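Local structure of Pre-mRNA splicing factor PRP8 (Cyanidioschyzon merolae, 6NQI) at residues Ser156-Leu161 against Arg206-Leu211. The protein is a core spliceosomal protein that probably binds pre-mRNA introns and the U2, U5 and U6 snRNAs, represented here by its RNase H-like domain. Numbering follows the deposited sequence.
Sequences SARFLL and RLELEL
In the RNase H-like domain of Prp8, helix 201-210, near the end of the modelled chain, packs beside helix 152-168, and a salt bridge between Arg158 and Glu208 joins the two. Arg158 NE donates to Glu208 OE2 at 2.7 Å with an N-H...O angle of 159°. The carboxylate oxygen lies at the edge of the guanidinium, near its plane; NE meets OE2 on its anti side, somewhat out of the carboxylate plane, and the two planes are turned 61° apart. With CG anti to the backbone N, the Arg158 chain runs out from its helix, and a bend at chi3 (-66°) places NE beside OE2. The guanidinium has further partners: NH2 forms a salt bridge with Glu201, at the start of helix 201-210, and Trp146 makes a cation-pi contact. Two carboxylates and an aromatic ring thus hold this buried charge and probably stabilise it. One turn on, Leu161, whose CB points toward the other helix, brings CD2 to 4.1 Å from Glu208 CG and 4.2 Å from Leu211 CB. Leu211, the first residue past the helix, also packs on Leu162, Ala165 and Val173. Beside this apolar patch, Leu161 CD1 sits 3.5 Å from the carbonyl oxygen of Leu211.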
ATOM      1  N   SER A 156      11.167   7.967   2.043  1.00 62.22           N
ATOM      2  CA  SER A 156      10.908   6.535   2.011  1.00 61.30           C
ATOM      3  C   SER A 156      11.121   5.915   3.384  1.00 63.89           C
ATOM      4  O   SER A 156      10.265   5.179   3.893  1.00 64.74           O
ATOM      5  CB  SER A 156      11.842   5.899   0.972  1.00 59.20           C
ATOM      6  OG  SER A 156      11.869   4.490   1.056  1.00 59.11           O
ATOM      7  N   ALA A 157      12.274   6.207   3.999  1.00 49.85           N
ATOM      8  CA  ALA A 157      12.601   5.648   5.305  1.00 52.29           C
ATOM      9  C   ALA A 157      11.614   6.110   6.373  1.00 54.57           C
ATOM     10  O   ALA A 157      11.273   5.350   7.285  1.00 56.57           O
ATOM     11  CB  ALA A 157      14.035   6.023   5.680  1.00 52.74           C
ATOM     12  N   ARG A 158      11.161   7.361   6.283  1.00 61.38           N
ATOM     13  CA  ARG A 158      10.204   7.891   7.244  1.00 63.93           C
ATOM     14  C   ARG A 158       8.891   7.139   7.155  1.00 63.95           C
ATOM     15  O   ARG A 158       8.310   6.736   8.171  1.00 66.32           O
ATOM     16  CB  ARG A 158       9.975   9.371   6.971  1.00 64.61           C
ATOM     17  CG  ARG A 158       9.159  10.047   8.024  1.00 67.77           C
ATOM     18  CD  ARG A 158       9.031  11.520   7.711  1.00 69.39           C
ATOM     19  NE  ARG A 158      10.298  12.234   7.779  1.00 68.74           N
ATOM     20  CZ  ARG A 158      10.430  13.519   7.479  1.00 69.29           C
ATOM     21  NH1 ARG A 158       9.376  14.219   7.089  1.00 70.12           N
ATOM     22  NH2 ARG A 158      11.616  14.103   7.566  1.00 68.96           N
ATOM     23  N   PHE A 159       8.403   6.964   5.929  1.00 61.02           N
ATOM     24  CA  PHE A 159       7.204   6.173   5.695  1.00 60.24           C
ATOM     25  C   PHE A 159       7.368   4.775   6.277  1.00 61.96           C
ATOM     26  O   PHE A 159       6.473   4.272   6.959  1.00 64.28           O
ATOM     27  CB  PHE A 159       6.941   6.141   4.192  1.00 56.26           C
ATOM     28  CG  PHE A 159       5.673   5.487   3.787  1.00 54.46           C
ATOM     29  CD1 PHE A 159       4.506   6.233   3.687  1.00 54.58           C
ATOM     30  CD2 PHE A 159       5.641   4.150   3.445  1.00 52.82           C
ATOM     31  CE1 PHE A 159       3.333   5.653   3.284  1.00 52.77           C
ATOM     32  CE2 PHE A 159       4.456   3.560   3.040  1.00 50.75           C
ATOM     33  CZ  PHE A 159       3.309   4.316   2.962  1.00 50.60           C
ATOM     34  N   LEU A 160       8.526   4.148   6.061  1.00 62.96           N
ATOM     35  CA  LEU A 160       8.727   2.788   6.558  1.00 64.78           C
ATOM     36  C   LEU A 160       8.721   2.750   8.089  1.00 67.62           C
ATOM     37  O   LEU A 160       8.131   1.840   8.698  1.00 67.69           O
ATOM     38  CB  LEU A 160      10.032   2.228   5.989  1.00 63.16           C
ATOM     39  CG  LEU A 160      10.284   0.712   5.979  1.00 62.42           C
ATOM     40  CD1 LEU A 160       9.141  -0.068   5.351  1.00 59.25           C
ATOM     41  CD2 LEU A 160      11.555   0.407   5.229  1.00 60.91           C
ATOM     42  N   LEU A 161       9.370   3.732   8.725  1.00 81.75           N
ATOM     43  CA  LEU A 161       9.378   3.819  10.185  1.00 83.76           C
ATOM     44  C   LEU A 161       7.969   3.997  10.726  1.00 85.06           C
ATOM     45  O   LEU A 161       7.606   3.409  11.753  1.00 85.36           O
ATOM     46  CB  LEU A 161      10.269   4.976  10.643  1.00 83.91           C
ATOM     47  CG  LEU A 161      10.319   5.233  12.152  1.00 85.50           C
ATOM     48  CD1 LEU A 161      10.802   3.998  12.903  1.00 85.37           C
ATOM     49  CD2 LEU A 161      11.190   6.432  12.474  1.00 85.35           C
ATOM     50  N   ARG A 206      11.698  15.385  15.330  1.00104.61           N
ATOM     51  CA  ARG A 206      11.424  14.951  16.696  1.00105.50           C
ATOM     52  C   ARG A 206      10.563  13.699  16.701  1.00102.52           C
ATOM     53  O   ARG A 206      10.778  12.786  17.509  1.00102.30           O
ATOM     54  CB  ARG A 206      10.791  16.072  17.519  1.00157.36           C
ATOM     55  CG  ARG A 206      11.646  17.319  17.588  1.00160.68           C
ATOM     56  CD  ARG A 206      11.082  18.311  18.576  1.00163.97           C
ATOM     57  NE  ARG A 206      12.094  19.276  18.996  1.00167.54           N
ATOM     58  CZ  ARG A 206      11.934  20.130  19.999  1.00171.04           C
ATOM     59  NH1 ARG A 206      10.800  20.135  20.688  1.00171.42           N
ATOM     60  NH2 ARG A 206      12.909  20.969  20.321  1.00174.32           N
ATOM     61  N   LEU A 207       9.576  13.643  15.808  1.00104.93           N
ATOM     62  CA  LEU A 207       8.712  12.474  15.714  1.00102.24           C
ATOM     63  C   LEU A 207       9.506  11.235  15.327  1.00101.12           C
ATOM     64  O   LEU A 207       9.349  10.170  15.937  1.00102.81           O
ATOM     65  CB  LEU A 207       7.624  12.750  14.685  1.00100.65           C
ATOM     66  CG  LEU A 207       6.202  12.752  15.192  1.00100.68           C
ATOM     67  CD1 LEU A 207       5.310  13.385  14.143  1.00100.23           C
ATOM     68  CD2 LEU A 207       5.812  11.320  15.468  1.00 98.53           C
ATOM     69  N   GLU A 208      10.373  11.362  14.314  1.00 89.58           N
ATOM     70  CA  GLU A 208      11.249  10.264  13.921  1.00 88.53           C
ATOM     71  C   GLU A 208      12.039   9.754  15.112  1.00 92.13           C
ATOM     72  O   GLU A 208      12.164   8.541  15.320  1.00 94.74           O
ATOM     73  CB  GLU A 208      12.200  10.709  12.805  1.00 88.41           C
ATOM     74  CG  GLU A 208      11.765  10.351  11.390  1.00 85.45           C
ATOM     75  CD  GLU A 208      12.746  10.833  10.312  1.00 85.83           C
ATOM     76  OE1 GLU A 208      13.950  11.030  10.613  1.00 87.53           O
ATOM     77  OE2 GLU A 208      12.305  11.012   9.152  1.00 84.57           O
ATOM     78  N   LEU A 209      12.589  10.676  15.905  1.00103.29           N
ATOM     79  CA  LEU A 209      13.335  10.266  17.089  1.00105.35           C
ATOM     80  C   LEU A 209      12.432   9.514  18.072  1.00105.16           C
ATOM     81  O   LEU A 209      12.805   8.456  18.589  1.00106.37           O
ATOM     82  CB  LEU A 209      13.983  11.492  17.748  1.00108.72           C
ATOM     83  CG  LEU A 209      15.263  12.058  17.104  1.00109.82           C
ATOM     84  CD1 LEU A 209      15.624  13.429  17.673  1.00113.20           C
ATOM     85  CD2 LEU A 209      16.427  11.094  17.228  1.00110.10           C
ATOM     86  N   GLU A 210      11.224  10.033  18.320  1.00133.25           N
ATOM     87  CA  GLU A 210      10.343   9.443  19.326  1.00133.38           C
ATOM     88  C   GLU A 210       9.789   8.074  18.916  1.00133.80           C
ATOM     89  O   GLU A 210       9.454   7.272  19.791  1.00135.47           O
ATOM     90  CB  GLU A 210       9.213  10.430  19.642  1.00132.95           C
ATOM     91  CG  GLU A 210       8.174   9.991  20.701  1.00133.39           C
ATOM     92  CD  GLU A 210       8.586  10.219  22.158  1.00136.60           C
ATOM     93  OE1 GLU A 210       9.356  11.167  22.433  1.00139.05           O
ATOM     94  OE2 GLU A 210       8.096   9.470  23.037  1.00137.01           O
ATOM     95  N   LEU A 211       9.724   7.764  17.617  1.00112.45           N
ATOM     96  CA  LEU A 211       9.079   6.547  17.124  1.00113.18           C
ATOM     97  C   LEU A 211       9.997   5.325  17.114  1.00115.90           C
ATOM     98  O   LEU A 211       9.825   4.436  16.264  1.00115.23           O
ATOM     99  CB  LEU A 211       8.505   6.786  15.725  1.00110.40           C
ATOM    100  CG  LEU A 211       7.263   7.677  15.581  1.00106.73           C
ATOM    101  CD1 LEU A 211       6.943   7.910  14.132  1.00103.72           C
ATOM    102  CD2 LEU A 211       6.067   7.016  16.239  1.00107.12           C
TER